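PDB 5EYB: DNA-binding protein reb1 from Schizosaccharomyces pombe, which binds specific sites in the enhancer and promoter of rRNA genes and upstream of many RNA polymerase II genes, and takes part in terminating RNA polymerase I transcription. Local coordinates for residues Asp42-Lys47 with Ala78-Pro83; Phe125-Trp130 with Tyr165-Asp170. One frame throughout, in Å; residues are numbered along the deposited sequence.

Contact 1: residues Asp42-Lys47 with Ala78-Pro83; sequences DSLHEK and ALYNIP
With chi1 at -87°, placing CG opposite the carbonyl carbon, His45 swings its imidazole over Ile82, whose own CG1 (chi1 -85°) rises to meet the ring. Ile82 CG1 stands 4.2 Å from the centroid of the His45 ring and only 7° off its normal, which identifies a CH-pi contact over the face. At the far end of the same branch, Ile82 CD1 reaches His45 CE1 at 4.0 Å, and Pro83 CD approaches His45 NE2 at 4.2 Å. The ring's rotation is limited by a hydrogen bond between His45 ND1 and the carbonyl oxygen of Ala41. These groups belong to the all-helical Myb-associated domain of the helix-turn-helix clan, in which the type I turn Ser43-Glu46, starting at the last residue of helix 37-43, meets the chain leaving helix 69-79. Deeper in, Leu44 sends CD1 to Tyr80 CD2 at 3.7 Å; the two side chains cross at about a right angle. Ile82 CG1 also lies 3.9 Å from Leu44 O, the carbonyl that accepts a hydrogen bond from Arg77 NE. Leu44 packs in addition on Leu53 of helix 51-63, while Tyr80 leans on Met26 of helix 16-32.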
loop_
_atom_site.group_PDB
_atom_site.type_symbol
_atom_site.label_atom_id
_atom_site.label_comp_id
_atom_site.label_asym_id
_atom_site.label_seq_id
_atom_site.Cartn_x
_atom_site.Cartn_y
_atom_site.Cartn_z
ATOM N N ASP A 42 -8.726 4.706 29.408
ATOM C CA ASP A 42 -10.142 4.375 29.487
ATOM C C ASP A 42 -10.948 5.224 28.505
ATOM O O ASP A 42 -11.878 4.730 27.870
ATOM C CB ASP A 42 -10.667 4.565 30.913
ATOM N N SER A 43 -10.581 6.496 28.381
ATOM C CA SER A 43 -11.241 7.401 27.442
ATOM C C SER A 43 -10.968 7.000 25.995
ATOM O O SER A 43 -11.807 7.206 25.116
ATOM C CB SER A 43 -10.785 8.845 27.669
ATOM O OG SER A 43 -11.137 9.303 28.962
ATOM N N LEU A 44 -9.791 6.427 25.756
ATOM C CA LEU A 44 -9.372 6.046 24.410
ATOM C C LEU A 44 -9.976 4.714 23.974
ATOM O O LEU A 44 -9.771 4.272 22.843
ATOM C CB LEU A 44 -7.846 5.982 24.325
ATOM C CG LEU A 44 -7.126 7.330 24.409
ATOM C CD1 LEU A 44 -5.619 7.138 24.427
ATOM C CD2 LEU A 44 -7.538 8.224 23.252
ATOM N N HIS A 45 -10.715 4.075 24.873
ATOM C CA HIS A 45 -11.443 2.862 24.524
ATOM C C HIS A 45 -12.735 3.224 23.802
ATOM O O HIS A 45 -13.301 2.410 23.073
ATOM C CB HIS A 45 -11.745 2.023 25.767
ATOM C CG HIS A 45 -10.650 1.068 26.130
ATOM N ND1 HIS A 45 -9.671 1.371 27.051
ATOM C CD2 HIS A 45 -10.380 -0.185 25.691
ATOM C CE1 HIS A 45 -8.846 0.344 27.166
ATOM N NE2 HIS A 45 -9.253 -0.612 26.350
ATOM N N GLU A 46 -13.192 4.455 24.010
ATOM C CA GLU A 46 -14.401 4.942 23.359
ATOM C C GLU A 46 -14.106 5.397 21.935
ATOM O O GLU A 46 -12.962 5.696 21.591
ATOM C CB GLU A 46 -15.019 6.087 24.164
ATOM N N LYS A 47 -15.145 5.445 21.108
ATOM C CA LYS A 47 -14.998 5.858 19.719
ATOM C C LYS A 47 -14.890 7.374 19.599
ATOM O O LYS A 47 -14.023 7.887 18.895
ATOM C CB LYS A 47 -16.170 5.345 18.879
ATOM N N ALA A 78 -2.406 3.352 20.338
ATOM C CA ALA A 78 -1.325 2.398 20.503
ATOM C C ALA A 78 -0.406 2.673 21.677
ATOM O O ALA A 78 0.163 1.763 22.232
ATOM C CB ALA A 78 -0.532 2.273 19.230
ATOM N N LEU A 79 -0.213 3.934 22.016
ATOM C CA LEU A 79 0.682 4.325 23.093
ATOM C C LEU A 79 0.285 3.859 24.485
ATOM O O LEU A 79 1.082 3.318 25.224
ATOM C CB LEU A 79 0.746 5.838 23.107
ATOM C CG LEU A 79 2.001 6.550 23.541
ATOM C CD1 LEU A 79 1.593 7.602 24.530
ATOM C CD2 LEU A 79 3.006 5.608 24.141
ATOM N N TYR A 80 -0.983 4.054 24.821
ATOM C CA TYR A 80 -1.694 3.373 25.887
ATOM C C TYR A 80 -1.989 2.241 25.036
ATOM O O TYR A 80 -1.950 2.477 23.871
ATOM C CB TYR A 80 -2.987 4.096 26.158
ATOM C CG TYR A 80 -2.722 5.439 26.698
ATOM C CD1 TYR A 80 -2.814 5.680 28.031
ATOM C CD2 TYR A 80 -2.320 6.448 25.887
ATOM C CE1 TYR A 80 -2.542 6.909 28.544
ATOM C CE2 TYR A 80 -2.040 7.679 26.395
ATOM C CZ TYR A 80 -2.157 7.890 27.728
ATOM O OH TYR A 80 -1.891 9.102 28.257
ATOM N N ASN A 81 -2.240 1.045 25.534
ATOM C CA ASN A 81 -2.416 -0.060 24.615
ATOM C C ASN A 81 -3.866 -0.354 24.440
ATOM O O ASN A 81 -4.527 -0.741 25.365
ATOM C CB ASN A 81 -1.607 -1.235 25.091
ATOM C CG ASN A 81 -0.241 -0.810 25.560
ATOM O OD1 ASN A 81 0.763 -1.067 24.914
ATOM N ND2 ASN A 81 -0.206 -0.113 26.676
ATOM N N ILE A 82 -4.363 -0.158 23.236
ATOM C CA ILE A 82 -5.748 -0.431 22.953
ATOM C C ILE A 82 -5.741 -1.554 21.963
ATOM O O ILE A 82 -5.068 -1.493 20.954
ATOM C CB ILE A 82 -6.496 0.814 22.444
ATOM C CG1 ILE A 82 -6.983 1.662 23.606
ATOM C CG2 ILE A 82 -7.734 0.454 21.654
ATOM C CD1 ILE A 82 -6.021 1.760 24.756
ATOM N N PRO A 83 -6.551 -2.633 22.323
ATOM C CA PRO A 83 -6.383 -3.790 21.451
ATOM C C PRO A 83 -6.770 -3.475 20.041
ATOM O O PRO A 83 -7.737 -2.796 19.780
ATOM C CB PRO A 83 -7.345 -4.804 22.032
ATOM C CG PRO A 83 -7.312 -4.524 23.472
ATOM C CD PRO A 83 -7.547 -3.070 23.415
#

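Contact 2: residues Phe125-Trp130 with Tyr165-Asp170; sequences FCNQIW and YNPFED
Pro167 is the bump of this contact, pushed into a hollow walled by Cys126, Asn127 and Trp130. Its CD meets Trp130 CD1 at 3.5 Å. Its CB touches Asn127 OD1 at 3.5 Å, while Asn127 ND2 donates to Tyr123 O. Cys126 CB, 4.2 Å from Pro167 CD, completes the three side chains round the ring. Two residues before Pro167, Tyr165 CB packs against Cys126 SG at 3.8 Å. Phe125, its CG opposite the backbone N (chi1 176°), brings CE2 to 3.7 Å from Tyr165 CG; the planes stand at 89°, with the Phe125 edge toward the face of Tyr165, an offset edge-to-face pair. At the other end Phe168 turns its edge onto the face of the Trp130 six-membered ring, centroids 5.4 Å apart. The indole edge, meanwhile, faces Tyr165 O; that NE1 bond is weak, bent to 129°, and NE1 also donates to Arg162 O. An alanine here would probably leave Phe168 without its aromatic face, Arg162 O without this donor, and the hollow that holds Pro167 without one wall. Thus the end of helix 122-129 in a Myb-associated domain is joined to the loop between helices 154-164 and 176-189, with Tyr165 packed on helix 101-116, Ile129 on helix 136-147, and both Trp130 and Phe168 touching Pro204 of helix 204-215.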
loop_
_atom_site.group_PDB
_atom_site.type_symbol
_atom_site.label_atom_id
_atom_site.label_comp_id
_atom_site.label_asym_id
_atom_site.label_seq_id
_atom_site.Cartn_x
_atom_site.Cartn_y
_atom_site.Cartn_z
ATOM N N PHE A 125 27.920 15.167 3.065
ATOM C CA PHE A 125 27.809 13.767 3.448
ATOM C C PHE A 125 26.991 12.974 2.430
ATOM O O PHE A 125 27.396 11.892 2.009
ATOM C CB PHE A 125 27.185 13.644 4.838
ATOM C CG PHE A 125 26.945 12.227 5.272
ATOM C CD1 PHE A 125 27.995 11.434 5.705
ATOM C CD2 PHE A 125 25.669 11.690 5.252
ATOM C CE1 PHE A 125 27.775 10.126 6.106
ATOM C CE2 PHE A 125 25.443 10.384 5.653
ATOM C CZ PHE A 125 26.498 9.602 6.080
ATOM N N CYS A 126 25.847 13.522 2.032
ATOM C CA CYS A 126 24.949 12.837 1.108
ATOM C C CYS A 126 25.570 12.658 -0.274
ATOM O O CYS A 126 25.391 11.616 -0.909
ATOM C CB CYS A 126 23.628 13.598 0.986
ATOM S SG CYS A 126 22.689 13.721 2.521
ATOM N N ASN A 127 26.293 13.672 -0.738
ATOM C CA ASN A 127 26.922 13.615 -2.053
ATOM C C ASN A 127 28.031 12.574 -2.116
ATOM O O ASN A 127 28.192 11.889 -3.124
ATOM C CB ASN A 127 27.473 14.987 -2.446
ATOM C CG ASN A 127 26.379 15.969 -2.814
ATOM O OD1 ASN A 127 26.009 16.099 -3.983
ATOM N ND2 ASN A 127 25.848 16.664 -1.814
ATOM N N GLN A 128 28.794 12.456 -1.036
ATOM C CA GLN A 128 29.876 11.481 -0.978
ATOM C C GLN A 128 29.333 10.055 -0.905
ATOM O O GLN A 128 29.937 9.127 -1.441
ATOM C CB GLN A 128 30.788 11.765 0.214
ATOM C CG GLN A 128 31.642 13.008 0.043
ATOM C CD GLN A 128 32.561 12.917 -1.159
ATOM O OE1 GLN A 128 33.358 11.987 -1.277
ATOM N NE2 GLN A 128 32.449 13.882 -2.064
ATOM N N ILE A 129 28.194 9.886 -0.240
ATOM C CA ILE A 129 27.524 8.591 -0.206
ATOM C C ILE A 129 27.134 8.188 -1.622
ATOM O O ILE A 129 27.322 7.040 -2.031
ATOM C CB ILE A 129 26.264 8.618 0.687
ATOM C CG1 ILE A 129 26.639 8.802 2.159
ATOM C CG2 ILE A 129 25.463 7.342 0.521
ATOM C CD1 ILE A 129 27.280 7.593 2.787
ATOM N N TRP A 130 26.610 9.152 -2.372
ATOM C CA TRP A 130 26.089 8.902 -3.712
ATOM C C TRP A 130 27.073 9.252 -4.831
ATOM O O TRP A 130 26.684 9.353 -5.992
ATOM C CB TRP A 130 24.789 9.684 -3.914
ATOM C CG TRP A 130 23.623 9.097 -3.197
ATOM C CD1 TRP A 130 23.249 9.331 -1.906
ATOM C CD2 TRP A 130 22.671 8.170 -3.730
ATOM N NE1 TRP A 130 22.121 8.607 -1.602
ATOM C CE2 TRP A 130 21.749 7.886 -2.706
ATOM C CE3 TRP A 130 22.512 7.554 -4.973
ATOM C CZ2 TRP A 130 20.681 7.011 -2.888
ATOM C CZ3 TRP A 130 21.454 6.688 -5.152
ATOM C CH2 TRP A 130 20.550 6.423 -4.115
ATOM N N TYR A 165 19.805 9.462 3.385
ATOM C CA TYR A 165 20.762 10.541 3.163
ATOM C C TYR A 165 21.128 10.640 1.691
ATOM O O TYR A 165 22.040 9.966 1.218
ATOM C CB TYR A 165 22.017 10.334 4.012
ATOM C CG TYR A 165 21.737 10.324 5.496
ATOM C CD1 TYR A 165 21.402 9.146 6.151
ATOM C CD2 TYR A 165 21.797 11.494 6.240
ATOM C CE1 TYR A 165 21.135 9.134 7.507
ATOM C CE2 TYR A 165 21.535 11.492 7.597
ATOM C CZ TYR A 165 21.204 10.309 8.225
ATOM O OH TYR A 165 20.944 10.304 9.576
ATOM N N ASN A 166 20.403 11.490 0.975
ATOM C CA ASN A 166 20.598 11.663 -0.454
ATOM C C ASN A 166 20.694 13.142 -0.806
ATOM O O ASN A 166 20.179 13.985 -0.074
ATOM C CB ASN A 166 19.458 10.997 -1.228
ATOM C CG ASN A 166 18.103 11.565 -0.866
ATOM O OD1 ASN A 166 17.619 12.505 -1.500
ATOM N ND2 ASN A 166 17.479 10.997 0.161
ATOM N N PRO A 167 21.370 13.462 -1.922
ATOM C CA PRO A 167 21.525 14.849 -2.371
ATOM C C PRO A 167 20.348 15.335 -3.214
ATOM O O PRO A 167 20.263 16.522 -3.530
ATOM C CB PRO A 167 22.801 14.793 -3.208
ATOM C CG PRO A 167 22.766 13.429 -3.805
ATOM C CD PRO A 167 22.156 12.532 -2.753
ATOM N N PHE A 168 19.456 14.419 -3.574
ATOM C CA PHE A 168 18.312 14.749 -4.412
ATOM C C PHE A 168 17.212 15.410 -3.591
ATOM O O PHE A 168 17.215 15.337 -2.363
ATOM C CB PHE A 168 17.782 13.494 -5.105
ATOM C CG PHE A 168 18.862 12.627 -5.693
ATOM C CD1 PHE A 168 19.423 12.931 -6.923
ATOM C CD2 PHE A 168 19.321 11.509 -5.013
ATOM C CE1 PHE A 168 20.420 12.136 -7.467
ATOM C CE2 PHE A 168 20.318 10.709 -5.552
ATOM C CZ PHE A 168 20.867 11.023 -6.781
ATOM N N GLU A 169 16.274 16.056 -4.274
ATOM C CA GLU A 169 15.164 16.728 -3.605
ATOM C C GLU A 169 13.986 15.777 -3.429
ATOM O O GLU A 169 13.264 15.486 -4.382
ATOM C CB GLU A 169 14.730 17.967 -4.392
ATOM N N ASP A 170 13.798 15.297 -2.203
ATOM C CA ASP A 170 12.767 14.307 -1.914
ATOM C C ASP A 170 11.388 14.943 -1.760
ATOM O O ASP A 170 11.148 15.716 -0.831
ATOM C CB ASP A 170 13.123 13.520 -0.650
#

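Overall arrangement
Contact 1 closes before contact 2 opens, so the two follow one another along the chain, their centres 40 Å apart and their nearest atoms about 24 Å apart. Each joins the end of one helix to a segment that follows another, but in different settings: contact 1 lies within the first Myb-associated domain, whereas contact 2 joins a segment of the second Myb-associated domain to one in the first HTH Myb-type range. Both approach the bound DNA, with nearest atoms about 3 Å away for contact 1, where Lys47 packs on a phosphate although it makes no contact across the two segments, and about 4 Å for contact 2. Such spacing is consistent with an elongated protein, radius of gyration 28 Å, whose helical modules meet the DNA at separate places.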